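Local structure of GH5 (Bacteroidetes bacterium AC2a, 4YHE) at residues G11-G15 and R322-A328; C31-T35 and W80-V84; V88-H92 and F150-W156; R315-A320 and Y375-Y381. The protein probably hydrolyses beta-1,4-glucosidic bonds in cellulose-type polysaccharides, as a family 5 glycoside hydrolase built on a (beta/alpha)8 barrel. All blocks are in the same frame, centred on the assembly; numbering follows the deposited sequence.

Contact 1: G11-G15 and R322-A328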
loop_
_atom_site.group_PDB
_atom_site.type_symbol
_atom_site.label_atom_id
_atom_site.label_comp_id
_atom_site.label_asym_id
_atom_site.label_seq_id
_atom_site.Cartn_x
_atom_site.Cartn_y
_atom_site.Cartn_z
ATOM N N GLY A 11 5.723 -3.197 12.887
ATOM C CA GLY A 11 4.607 -2.531 12.174
ATOM C C GLY A 11 4.366 -1.083 12.571
ATOM O O GLY A 11 4.287 -0.163 11.718
ATOM N N MET A 12 4.271 -0.828 13.875
ATOM C CA MET A 12 4.055 0.538 14.343
ATOM C C MET A 12 5.168 1.503 14.010
ATOM O O MET A 12 4.928 2.694 13.885
ATOM C CB MET A 12 3.823 0.599 15.845
ATOM C CG MET A 12 2.375 0.506 16.202
ATOM S SD MET A 12 2.249 0.622 17.969
ATOM C CE MET A 12 1.851 2.329 18.170
ATOM N N SER A 13 6.366 0.975 13.849
ATOM C CA SER A 13 7.559 1.787 13.586
ATOM C C SER A 13 7.501 2.407 12.204
ATOM O O SER A 13 8.203 3.384 11.940
ATOM C CB SER A 13 8.840 0.953 13.781
ATOM O OG SER A 13 9.159 0.142 12.669
ATOM N N MET A 14 6.663 1.833 11.307
ATOM C CA MET A 14 6.422 2.456 10.016
ATOM C C MET A 14 5.606 3.728 10.087
ATOM O O MET A 14 5.588 4.497 9.104
ATOM C CB MET A 14 5.807 1.436 9.033
ATOM C CG MET A 14 6.743 0.280 8.796
ATOM S SD MET A 14 6.372 -0.745 7.357
ATOM C CE MET A 14 4.710 -1.214 7.717
ATOM N N GLY A 15 4.928 3.961 11.228
ATOM C CA GLY A 15 4.169 5.143 11.476
ATOM C C GLY A 15 3.198 5.538 10.360
ATOM O O GLY A 15 2.400 4.692 9.884
ATOM N N ARG A 322 -3.431 4.543 14.787
ATOM C CA ARG A 322 -2.464 4.551 15.879
ATOM C C ARG A 322 -3.002 3.799 17.107
ATOM O O ARG A 322 -2.313 2.956 17.665
ATOM C CB ARG A 322 -2.146 5.984 16.253
ATOM C CG ARG A 322 -1.374 6.167 17.552
ATOM C CD ARG A 322 0.034 5.600 17.489
ATOM N NE ARG A 322 0.669 5.624 18.812
ATOM C CZ ARG A 322 1.191 6.698 19.398
ATOM N NH1 ARG A 322 1.233 7.881 18.796
ATOM N NH2 ARG A 322 1.711 6.574 20.613
ATOM N N ASP A 323 -4.241 4.098 17.478
ATOM C CA ASP A 323 -4.866 3.483 18.654
ATOM C C ASP A 323 -5.008 1.981 18.531
ATOM O O ASP A 323 -5.058 1.290 19.535
ATOM C CB ASP A 323 -6.213 4.138 18.953
ATOM C CG ASP A 323 -6.067 5.560 19.479
ATOM O OD1 ASP A 323 -4.954 5.928 19.888
ATOM O OD2 ASP A 323 -7.040 6.328 19.439
ATOM N N ARG A 324 -5.054 1.481 17.288
ATOM C CA ARG A 324 -5.071 0.061 16.988
ATOM C C ARG A 324 -3.709 -0.505 16.582
ATOM O O ARG A 324 -3.614 -1.647 16.161
ATOM C CB ARG A 324 -6.131 -0.184 15.891
ATOM C CG ARG A 324 -7.536 -0.100 16.446
ATOM C CD ARG A 324 -8.631 0.287 15.470
ATOM N NE ARG A 324 -9.854 0.552 16.223
ATOM C CZ ARG A 324 -10.095 1.665 16.913
ATOM N NH1 ARG A 324 -9.237 2.689 16.893
ATOM N NH2 ARG A 324 -11.221 1.774 17.607
ATOM N N ARG A 325 -2.639 0.280 16.755
ATOM C CA ARG A 325 -1.269 -0.166 16.440
ATOM C C ARG A 325 -1.036 -0.504 14.962
ATOM O O ARG A 325 -0.222 -1.362 14.623
ATOM C CB ARG A 325 -0.874 -1.342 17.355
ATOM C CG ARG A 325 -1.047 -0.936 18.817
ATOM C CD ARG A 325 -0.581 -1.972 19.811
ATOM N NE ARG A 325 -0.938 -1.449 21.127
ATOM C CZ ARG A 325 -0.298 -1.694 22.266
ATOM N NH1 ARG A 325 0.758 -2.503 22.303
ATOM N NH2 ARG A 325 -0.740 -1.118 23.382
ATOM N N ILE A 326 -1.760 0.204 14.125
ATOM C CA ILE A 326 -1.705 0.053 12.668
ATOM C C ILE A 326 -0.971 1.262 12.060
ATOM O O ILE A 326 -1.274 2.411 12.360
ATOM C CB ILE A 326 -3.115 -0.055 12.116
ATOM C CG1 ILE A 326 -3.757 -1.362 12.604
ATOM C CG2 ILE A 326 -3.102 -0.068 10.576
ATOM C CD1 ILE A 326 -5.232 -1.439 12.260
ATOM N N SER A 327 0.004 0.955 11.219
ATOM C CA SER A 327 0.708 1.939 10.411
ATOM C C SER A 327 0.053 2.080 9.034
ATOM O O SER A 327 -0.730 1.195 8.588
ATOM C CB SER A 327 2.159 1.505 10.247
ATOM O OG SER A 327 2.282 0.197 9.697
ATOM N N ALA A 328 0.403 3.155 8.343
ATOM C CA ALA A 328 -0.260 3.488 7.064
ATOM C C ALA A 328 0.584 4.382 6.162
ATOM O O ALA A 328 1.190 5.360 6.617
ATOM C CB ALA A 328 -1.602 4.134 7.334
#
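The (beta/alpha)8 barrel closes here: Gly15, just ahead of strand 16-20, meets Ser327 and Ala328 at the start of strand 327-332, so the first and last strands of the parallel sheet become neighbours. Ala328 N donates to Gly15 O at 3.0 Å, a nearly straight bond, and Gly15 can turn the chain into the barrel with a positive phi of 49° that favours glycine. One turn of helix earlier, Ser327 OG gives a 2.9 Å hydrogen bond to Gly11 O. The hydroxyl comes from above the carbonyl plane, while Met14 N reaches Gly11 O from the opposite face, so this oxygen near the helix end is gripped twice. Met14 folds its CE back to 3.4 Å from Ser327 OG. Farther out, Met12 lies across the turn that follows helix 304-323, where Arg325, with positive phi, ends the helix in a Schellman motif. Met12 CG sits 3.6 Å from Arg325 O and Met12 SD 3.7 Å from Arg325 CB; the guanidinium of Arg325 leads away, to a salt bridge with Asp4. With an alanine here, the thioether would no longer cover the start of the Arg325 side chain, and a gap would probably open between helix 6-13 and the Schellman turn. The guanidinium of Arg322 is held by Trp368 and Asn371. A bend at chi3 (98°) carries the Met12 methyl round to this arginine, where CE ends 3.6 Å from Arg322 NE.

Contact 2: C31-T35 and W80-V84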
loop_
_atom_site.group_PDB
_atom_site.type_symbol
_atom_site.label_atom_id
_atom_site.label_comp_id
_atom_site.label_asym_id
_atom_site.label_seq_id
_atom_site.Cartn_x
_atom_site.Cartn_y
_atom_site.Cartn_z
ATOM N N CYS A 31 5.629 -2.073 -20.726
ATOM C CA CYS A 31 6.895 -1.816 -20.074
ATOM C C CYS A 31 6.743 -0.674 -19.089
ATOM O O CYS A 31 6.093 0.334 -19.377
ATOM C CB CYS A 31 7.975 -1.467 -21.111
ATOM S SG CYS A 31 9.647 -1.342 -20.430
ATOM N N SER A 32 7.354 -0.852 -17.937
ATOM C CA SER A 32 7.391 0.210 -16.932
ATOM C C SER A 32 8.558 1.150 -17.178
ATOM O O SER A 32 9.607 0.746 -17.716
ATOM C CB SER A 32 7.425 -0.357 -15.507
ATOM O OG SER A 32 8.453 -1.296 -15.345
ATOM N N TYR A 33 8.335 2.423 -16.856
ATOM C CA TYR A 33 9.346 3.474 -16.968
ATOM C C TYR A 33 9.052 4.492 -15.856
ATOM O O TYR A 33 7.888 4.912 -15.673
ATOM C CB TYR A 33 9.307 4.214 -18.323
ATOM C CG TYR A 33 8.709 3.488 -19.540
ATOM C CD1 TYR A 33 7.319 3.442 -19.738
ATOM C CD2 TYR A 33 9.527 2.940 -20.534
ATOM C CE1 TYR A 33 6.773 2.823 -20.847
ATOM C CE2 TYR A 33 8.989 2.328 -21.662
ATOM C CZ TYR A 33 7.598 2.260 -21.807
ATOM O OH TYR A 33 7.018 1.637 -22.912
ATOM N N GLU A 34 10.083 4.899 -15.142
ATOM C CA GLU A 34 9.900 5.726 -13.959
ATOM C C GLU A 34 9.116 7.003 -14.273
ATOM O O GLU A 34 8.262 7.418 -13.492
ATOM C CB GLU A 34 11.236 6.082 -13.330
ATOM C CG GLU A 34 11.056 6.727 -11.980
ATOM C CD GLU A 34 12.360 6.987 -11.275
ATOM O OE1 GLU A 34 13.416 6.589 -11.789
ATOM O OE2 GLU A 34 12.314 7.632 -10.213
ATOM N N THR A 35 9.452 7.653 -15.399
ATOM C CA THR A 35 8.790 8.898 -15.816
ATOM C C THR A 35 7.561 8.721 -16.717
ATOM O O THR A 35 7.022 9.711 -17.231
ATOM C CB THR A 35 9.775 9.855 -16.535
ATOM O OG1 THR A 35 10.234 9.268 -17.765
ATOM C CG2 THR A 35 10.960 10.191 -15.650
ATOM N N TRP A 80 17.259 -2.016 -14.534
ATOM C CA TRP A 80 15.997 -1.784 -13.798
ATOM C C TRP A 80 16.184 -2.109 -12.328
ATOM O O TRP A 80 15.866 -1.291 -11.456
ATOM C CB TRP A 80 14.871 -2.614 -14.389
ATOM C CG TRP A 80 13.542 -2.308 -13.815
ATOM C CD1 TRP A 80 12.774 -3.132 -13.039
ATOM C CD2 TRP A 80 12.792 -1.116 -13.998
ATOM N NE1 TRP A 80 11.605 -2.498 -12.701
ATOM C CE2 TRP A 80 11.584 -1.264 -13.285
ATOM C CE3 TRP A 80 13.032 0.088 -14.666
ATOM C CZ2 TRP A 80 10.625 -0.268 -13.237
ATOM C CZ3 TRP A 80 12.066 1.072 -14.622
ATOM C CH2 TRP A 80 10.877 0.886 -13.927
ATOM N N LEU A 81 16.752 -3.290 -12.058
ATOM C CA LEU A 81 17.009 -3.723 -10.693
ATOM C C LEU A 81 17.987 -2.757 -9.987
ATOM O O LEU A 81 17.833 -2.465 -8.811
ATOM C CB LEU A 81 17.531 -5.163 -10.682
ATOM C CG LEU A 81 17.725 -5.834 -9.330
ATOM C CD1 LEU A 81 16.453 -5.760 -8.506
ATOM C CD2 LEU A 81 18.114 -7.288 -9.524
ATOM N N ASP A 82 18.956 -2.226 -10.729
ATOM C CA ASP A 82 19.890 -1.198 -10.230
ATOM C C ASP A 82 19.185 0.049 -9.713
ATOM O O ASP A 82 19.556 0.609 -8.680
ATOM C CB ASP A 82 20.875 -0.739 -11.344
ATOM C CG ASP A 82 22.002 -1.744 -11.667
ATOM O OD1 ASP A 82 22.213 -2.732 -10.962
ATOM O OD2 ASP A 82 22.689 -1.529 -12.681
ATOM N N ARG A 83 18.182 0.511 -10.459
ATOM C CA ARG A 83 17.450 1.708 -10.074
ATOM C C ARG A 83 16.619 1.461 -8.820
ATOM O O ARG A 83 16.613 2.291 -7.909
ATOM C CB ARG A 83 16.575 2.184 -11.228
ATOM C CG ARG A 83 15.732 3.401 -10.943
ATOM C CD ARG A 83 16.557 4.601 -10.512
ATOM N NE ARG A 83 15.711 5.787 -10.371
ATOM C CZ ARG A 83 16.092 6.906 -9.761
ATOM N NH1 ARG A 83 17.307 6.998 -9.250
ATOM N NH2 ARG A 83 15.279 7.940 -9.689
ATOM N N VAL A 84 15.953 0.308 -8.762
ATOM C CA VAL A 84 15.240 -0.098 -7.548
ATOM C C VAL A 84 16.223 -0.115 -6.371
ATOM O O VAL A 84 15.941 0.486 -5.319
ATOM C CB VAL A 84 14.549 -1.469 -7.667
ATOM C CG1 VAL A 84 13.875 -1.825 -6.337
ATOM C CG2 VAL A 84 13.531 -1.463 -8.780
#
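The backbones of 31-35 and 80-84 stay well apart, with the closest CA atoms, those of Tyr33 and Trp80, 9.1 Å from each other, so long side chains must bridge the space. Two bridges do so, a salt bridge between Glu34 and Arg83 and the indole of Trp80 set against Ser32. Glu34 reaches over with its chain extended beyond CG, while Arg83 bends at chi2 (58°) and presents the NE side of its guanidinium. The grip is side-on and uses two nitrogens: Arg83 NE donates to Glu34 OE1 at 2.8 Å, and Arg83 NH2 to Glu34 OE2 at 3.0 Å through that oxygen's syn lone pair. A weak third bond runs from Arg83 NH2 to Glu34 OE1. Both oxygens lie near the guanidinium plane, although the carboxylate is twisted 40° against it. Outside the pair, Glu34 OE2 accepts from Gln23 NE2 and Ala42 N, and Arg83 NH2 donates to Ala42 O. Together these bonds should fix the rotation of both groups and favour the ionised acid.

In the barrel fold, this salt bridge ties the excursion that follows strand 16-20 to the first turns of helix 78-93, on the side where the strands have their C-terminal ends. Beside it, Trp80 sends its six-membered ring toward the short strand 31-32. Ser32 OG lies 3.2 Å from Trp80 CZ2, approaching obliquely, and its hydroxyl is hydrogen-bonded to Thr63 O. The amide of Glu34 faces the rim of the indole, its N 4.3 Å from Trp80 CH2. The same indole stacks with His67, whose NE2 bonds to Ser32 O.

Contact 3: V88-H92 and F150-W156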
loop_
_atom_site.group_PDB
_atom_site.type_symbol
_atom_site.label_atom_id
_atom_site.label_comp_id
_atom_site.label_asym_id
_atom_site.label_seq_id
_atom_site.Cartn_x
_atom_site.Cartn_y
_atom_site.Cartn_z
ATOM N N VAL A 88 16.005 2.425 -3.045
ATOM C CA VAL A 88 15.954 1.781 -1.743
ATOM C C VAL A 88 17.039 2.366 -0.840
ATOM O O VAL A 88 16.804 2.711 0.319
ATOM C CB VAL A 88 16.131 0.251 -1.928
ATOM C CG1 VAL A 88 16.554 -0.455 -0.664
ATOM C CG2 VAL A 88 14.847 -0.364 -2.443
ATOM N N HIS A 89 18.240 2.505 -1.392
ATOM C CA HIS A 89 19.365 2.997 -0.580
ATOM C C HIS A 89 19.376 4.494 -0.347
ATOM O O HIS A 89 19.853 4.944 0.706
ATOM C CB HIS A 89 20.682 2.408 -1.120
ATOM C CG HIS A 89 20.834 0.956 -0.801
ATOM N ND1 HIS A 89 20.524 -0.050 -1.696
ATOM C CD2 HIS A 89 21.185 0.335 0.355
ATOM C CE1 HIS A 89 20.723 -1.219 -1.117
ATOM N NE2 HIS A 89 21.118 -1.012 0.128
ATOM N N MET A 90 18.776 5.288 -1.252
ATOM C CA MET A 90 18.504 6.704 -0.939
ATOM C C MET A 90 17.547 6.835 0.247
ATOM O O MET A 90 17.761 7.640 1.168
ATOM C CB MET A 90 17.897 7.449 -2.133
ATOM C CG MET A 90 18.765 7.552 -3.377
ATOM S SD MET A 90 17.831 8.310 -4.722
ATOM C CE MET A 90 19.039 8.408 -6.044
ATOM N N ALA A 91 16.466 6.050 0.204
ATOM C CA ALA A 91 15.497 6.007 1.293
ATOM C C ALA A 91 16.165 5.638 2.635
ATOM O O ALA A 91 15.892 6.273 3.663
ATOM C CB ALA A 91 14.401 5.004 0.965
ATOM N N HIS A 92 17.032 4.628 2.601
ATOM C CA HIS A 92 17.755 4.160 3.789
ATOM C C HIS A 92 18.668 5.248 4.302
ATOM O O HIS A 92 18.751 5.498 5.516
ATOM C CB HIS A 92 18.565 2.905 3.470
ATOM C CG HIS A 92 19.304 2.332 4.645
ATOM N ND1 HIS A 92 18.717 2.132 5.880
ATOM C CD2 HIS A 92 20.582 1.882 4.756
ATOM C CE1 HIS A 92 19.611 1.615 6.708
ATOM N NE2 HIS A 92 20.746 1.444 6.047
ATOM N N PHE A 150 19.288 -7.976 -2.517
ATOM C CA PHE A 150 19.135 -7.256 -1.246
ATOM C C PHE A 150 19.502 -8.100 -0.013
ATOM O O PHE A 150 19.181 -7.755 1.121
ATOM C CB PHE A 150 17.688 -6.707 -1.151
ATOM C CG PHE A 150 17.374 -5.663 -2.192
ATOM C CD1 PHE A 150 18.016 -4.446 -2.164
ATOM C CD2 PHE A 150 16.455 -5.909 -3.212
ATOM C CE1 PHE A 150 17.767 -3.492 -3.118
ATOM C CE2 PHE A 150 16.194 -4.957 -4.166
ATOM C CZ PHE A 150 16.854 -3.751 -4.137
ATOM N N ALA A 151 20.224 -9.182 -0.250
ATOM C CA ALA A 151 20.566 -10.148 0.791
ATOM C C ALA A 151 21.378 -9.557 1.940
ATOM O O ALA A 151 21.311 -10.062 3.063
ATOM C CB ALA A 151 21.299 -11.332 0.166
ATOM N N ASN A 152 22.093 -8.458 1.694
ATOM C CA ASN A 152 22.855 -7.791 2.746
ATOM C C ASN A 152 22.122 -6.647 3.412
ATOM O O ASN A 152 22.675 -5.984 4.295
ATOM C CB ASN A 152 24.179 -7.276 2.178
ATOM C CG ASN A 152 25.034 -8.385 1.581
ATOM O OD1 ASN A 152 25.017 -9.545 2.034
ATOM N ND2 ASN A 152 25.791 -8.035 0.561
ATOM N N ASP A 153 20.874 -6.395 3.002
ATOM C CA ASP A 153 20.086 -5.324 3.601
ATOM C C ASP A 153 19.104 -5.885 4.636
ATOM O O ASP A 153 18.323 -6.800 4.344
ATOM C CB ASP A 153 19.358 -4.546 2.494
ATOM C CG ASP A 153 20.322 -3.918 1.518
ATOM O OD1 ASP A 153 21.091 -3.053 1.960
ATOM O OD2 ASP A 153 20.323 -4.280 0.332
ATOM N N GLY A 154 19.127 -5.277 5.809
ATOM C CA GLY A 154 18.441 -5.779 6.986
ATOM C C GLY A 154 16.970 -5.435 7.064
ATOM O O GLY A 154 16.298 -5.254 6.021
ATOM N N GLU A 155 16.453 -5.363 8.290
ATOM C CA GLU A 155 14.987 -5.403 8.468
ATOM C C GLU A 155 14.289 -4.056 8.259
ATOM O O GLU A 155 13.072 -3.983 8.355
ATOM C CB GLU A 155 14.576 -6.088 9.779
ATOM C CG GLU A 155 14.745 -5.266 11.031
ATOM C CD GLU A 155 14.239 -5.994 12.281
ATOM O OE1 GLU A 155 14.323 -7.256 12.384
ATOM O OE2 GLU A 155 13.769 -5.273 13.167
ATOM N N TRP A 156 15.073 -2.994 8.020
ATOM C CA TRP A 156 14.542 -1.730 7.528
ATOM C C TRP A 156 13.958 -1.883 6.109
ATOM O O TRP A 156 13.172 -1.046 5.715
ATOM C CB TRP A 156 15.588 -0.593 7.541
ATOM C CG TRP A 156 16.829 -0.923 6.793
ATOM C CD1 TRP A 156 17.985 -1.460 7.305
ATOM C CD2 TRP A 156 17.047 -0.770 5.382
ATOM N NE1 TRP A 156 18.896 -1.659 6.297
ATOM C CE2 TRP A 156 18.356 -1.235 5.110
ATOM C CE3 TRP A 156 16.262 -0.278 4.322
ATOM C CZ2 TRP A 156 18.902 -1.220 3.830
ATOM C CZ3 TRP A 156 16.811 -0.265 3.046
ATOM C CH2 TRP A 156 18.114 -0.736 2.808
#
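His92 and Trp156 lie flat against each other: the imidazole and the five-membered ring of the indole form an offset stack, centroids 3.7 Å apart and planes 8° from parallel. His92 CB extends the overlap, lying over the six-membered ring in a CH-pi contact, 3.8 Å from its centroid. The indole rim meets two more residues of helix 78-93. Val88 CG1 packs 3.7 Å from Trp156 CZ3, and the edge of Trp156 points to the face of His89 in an offset edge-to-face pair with planes at 73°. His89 turns its own edge to Asp153, donating from NE2 to OD1 at 2.7 Å from above the carboxylate plane. Replacing Trp156 with an alanine would probably leave the His92 ring without its stacking face and open a gap beside Val88 CG1.

One layer out, His89 ND1 is hydrogen-bonded to Asp85 O, so both ring nitrogens face acceptors, fixing the ring's rotation and probably favouring a protonated imidazole. Asp153 closes a type I beta turn from Phe150, whose CE1 lies 4.1 Å from Val88 CG1 and whose ring packs on strands 97-101 and 157-160. Trp156, bonded through its backbone to Val98, sets CG between N and the carbonyl carbon (chi1 55°), turning the indole toward helix 78-93. This aromatic cluster joins the last turns of barrel helix 78-93 to the loop between helix 129-149 and strand 157-160, at the foot of the (beta/alpha)8 barrel.

Contact 4: R315-A320 and Y375-Y381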
loop_
_atom_site.group_PDB
_atom_site.type_symbol
_atom_site.label_atom_id
_atom_site.label_comp_id
_atom_site.label_asym_id
_atom_site.label_seq_id
_atom_site.Cartn_x
_atom_site.Cartn_y
_atom_site.Cartn_z
ATOM N N ARG A 315 -7.021 13.329 10.132
ATOM C CA ARG A 315 -6.801 13.314 11.563
ATOM C C ARG A 315 -7.535 12.167 12.216
ATOM O O ARG A 315 -6.965 11.409 12.986
ATOM C CB ARG A 315 -7.247 14.614 12.198
ATOM C CG ARG A 315 -6.408 15.803 11.840
ATOM C CD ARG A 315 -6.652 16.931 12.861
ATOM N NE ARG A 315 -8.052 17.399 12.865
ATOM C CZ ARG A 315 -8.592 18.197 11.947
ATOM N NH1 ARG A 315 -7.865 18.648 10.928
ATOM N NH2 ARG A 315 -9.868 18.556 12.056
ATOM N N TYR A 316 -8.801 12.027 11.887
ATOM C CA TYR A 316 -9.636 11.004 12.527
ATOM C C TYR A 316 -9.149 9.578 12.219
ATOM O O TYR A 316 -8.915 8.782 13.129
ATOM C CB TYR A 316 -11.086 11.181 12.103
ATOM C CG TYR A 316 -12.063 10.398 12.941
ATOM C CD1 TYR A 316 -12.600 10.949 14.115
ATOM C CD2 TYR A 316 -12.447 9.105 12.596
ATOM C CE1 TYR A 316 -13.441 10.218 14.921
ATOM C CE2 TYR A 316 -13.325 8.371 13.397
ATOM C CZ TYR A 316 -13.832 8.949 14.552
ATOM O OH TYR A 316 -14.717 8.270 15.351
ATOM N N ILE A 317 -9.024 9.222 10.932
ATOM C CA ILE A 317 -8.665 7.848 10.612
ATOM C C ILE A 317 -7.244 7.459 11.059
ATOM O O ILE A 317 -7.022 6.333 11.498
ATOM C CB ILE A 317 -8.891 7.499 9.116
ATOM C CG1 ILE A 317 -7.849 8.132 8.210
ATOM C CG2 ILE A 317 -10.326 7.857 8.706
ATOM C CD1 ILE A 317 -8.057 7.790 6.734
ATOM N N CYS A 318 -6.304 8.393 10.967
ATOM C CA CYS A 318 -4.939 8.134 11.361
ATOM C C CYS A 318 -4.836 7.974 12.900
ATOM O O CYS A 318 -4.012 7.221 13.383
ATOM C CB CYS A 318 -4.019 9.221 10.841
ATOM S SG CYS A 318 -3.899 9.200 8.991
ATOM N N LYS A 319 -5.676 8.686 13.626
ATOM C CA LYS A 319 -5.725 8.505 15.101
ATOM C C LYS A 319 -6.276 7.123 15.389
ATOM O O LYS A 319 -5.697 6.335 16.139
ATOM C CB LYS A 319 -6.562 9.579 15.782
ATOM C CG LYS A 319 -6.712 9.353 17.283
ATOM C CD LYS A 319 -5.372 9.197 17.966
ATOM C CE LYS A 319 -5.479 9.414 19.490
ATOM N NZ LYS A 319 -4.383 8.687 20.191
ATOM N N ALA A 320 -7.365 6.783 14.715
ATOM C CA ALA A 320 -7.936 5.453 14.888
ATOM C C ALA A 320 -6.928 4.325 14.603
ATOM O O ALA A 320 -6.917 3.292 15.278
ATOM C CB ALA A 320 -9.206 5.301 14.040
ATOM N N TYR A 375 -5.632 13.652 23.779
ATOM C CA TYR A 375 -5.920 13.697 22.340
ATOM C C TYR A 375 -6.519 12.348 22.010
ATOM O O TYR A 375 -5.860 11.323 22.098
ATOM C CB TYR A 375 -4.634 13.961 21.544
ATOM C CG TYR A 375 -4.833 14.043 20.029
ATOM C CD1 TYR A 375 -5.357 15.187 19.435
ATOM C CD2 TYR A 375 -4.505 12.963 19.200
ATOM C CE1 TYR A 375 -5.547 15.256 18.053
ATOM C CE2 TYR A 375 -4.720 13.034 17.807
ATOM C CZ TYR A 375 -5.243 14.175 17.257
ATOM O OH TYR A 375 -5.415 14.313 15.878
ATOM N N THR A 376 -7.800 12.360 21.679
ATOM C CA THR A 376 -8.554 11.153 21.513
ATOM C C THR A 376 -9.400 11.245 20.246
ATOM O O THR A 376 -9.602 12.308 19.670
ATOM C CB THR A 376 -9.541 10.953 22.695
ATOM O OG1 THR A 376 -10.511 11.985 22.660
ATOM C CG2 THR A 376 -8.823 11.014 24.051
ATOM N N LEU A 377 -9.981 10.116 19.891
ATOM C CA LEU A 377 -10.874 10.083 18.767
ATOM C C LEU A 377 -12.052 11.043 19.022
ATOM O O LEU A 377 -12.451 11.806 18.145
ATOM C CB LEU A 377 -11.348 8.655 18.569
ATOM C CG LEU A 377 -11.502 8.270 17.121
ATOM C CD1 LEU A 377 -10.322 8.725 16.247
ATOM C CD2 LEU A 377 -11.751 6.770 17.008
ATOM N N GLN A 378 -12.556 11.043 20.254
ATOM C CA GLN A 378 -13.626 11.959 20.641
ATOM C C GLN A 378 -13.257 13.432 20.462
ATOM O O GLN A 378 -14.068 14.198 19.965
ATOM C CB GLN A 378 -14.123 11.691 22.089
ATOM C CG GLN A 378 -15.422 12.445 22.390
ATOM C CD GLN A 378 -16.629 11.882 21.654
ATOM O OE1 GLN A 378 -16.843 10.653 21.622
ATOM N NE2 GLN A 378 -17.452 12.773 21.082
ATOM N N SER A 379 -12.049 13.830 20.857
ATOM C CA SER A 379 -11.626 15.228 20.712
ATOM C C SER A 379 -11.524 15.655 19.258
ATOM O O SER A 379 -11.911 16.754 18.920
ATOM C CB SER A 379 -10.327 15.535 21.449
ATOM O OG SER A 379 -9.216 14.813 20.973
ATOM N N ILE A 380 -11.062 14.758 18.391
ATOM C CA ILE A 380 -11.066 15.043 16.945
ATOM C C ILE A 380 -12.507 15.163 16.433
ATOM O O ILE A 380 -12.880 16.150 15.792
ATOM C CB ILE A 380 -10.329 13.932 16.181
ATOM C CG1 ILE A 380 -8.880 13.807 16.637
ATOM C CG2 ILE A 380 -10.316 14.267 14.698
ATOM C CD1 ILE A 380 -8.250 12.458 16.321
ATOM N N TYR A 381 -13.325 14.147 16.728
ATOM C CA TYR A 381 -14.752 14.155 16.423
ATOM C C TYR A 381 -15.431 15.486 16.777
ATOM O O TYR A 381 -16.081 16.132 15.938
ATOM C CB TYR A 381 -15.431 13.017 17.188
ATOM C CG TYR A 381 -16.838 12.698 16.777
ATOM C CD1 TYR A 381 -17.937 13.320 17.390
ATOM C CD2 TYR A 381 -17.091 11.730 15.792
ATOM C CE1 TYR A 381 -19.233 12.994 17.023
ATOM C CE2 TYR A 381 -18.383 11.412 15.418
ATOM C CZ TYR A 381 -19.446 12.044 16.037
ATOM O OH TYR A 381 -20.716 11.730 15.664
#
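Helices 315-320 and 377-381 run antiparallel, their axes 9.5 Å apart at 176°, and come nearest where the CA atoms of Tyr316 and Ile380 are 6.2 Å from each other. Leu377 lies across the Tyr316 ring: its CD1 stands over the centre of one face, 3.7 Å from the centroid, in a CH-pi contact, and its CG is 3.5 Å from Tyr316 CE1. Tyr316 CG is anti to the backbone N (chi1 -166°), which swings the ring out beneath this leucine. Tyr316 CE1 in turn meets the edge of the Tyr381 ring, 4.0 Å from Tyr381 CD2. Ile380 fits between Arg315 and Lys319; its CD1 presses on Lys319 CB at 3.4 Å, tighter than usual. Lys319 then slides past Tyr375 in the opposite direction, laying CE 3.7 Å from Tyr375 CD2 and carrying NZ on to a salt bridge with Asp323. Thr376 is the N-cap of the second helix, its OG1 accepting from Ser379 N at 3.0 Å. No hydrogen bond crosses between the segments, so this is plain apolar packing of a C-terminal helix on the outer side of barrel helix 304-323, an added layer outside the (beta/alpha)8 core.

Contact 1 joins the first and last strands and closes a loop that holds contacts 2 and 3, while contact 4 crosses it, its segments alternating with those of contact 1. Contacts 2 and 3 share helix 78-93, their centres 17 Å apart, and touch where Val84 CG1 packs 4.2 Å from Phe150 CZ. Contact 4 shares helix 304-323 with contact 1, 14 Å between centres, while contacts 2 and 4 sit 39 Å apart on opposite sides of the chain's centre. In this family the active site lies at the C-terminal ends of the barrel strands; contact 2 is on that side, whereas contacts 1 and 3 hold the strands' N-terminal end.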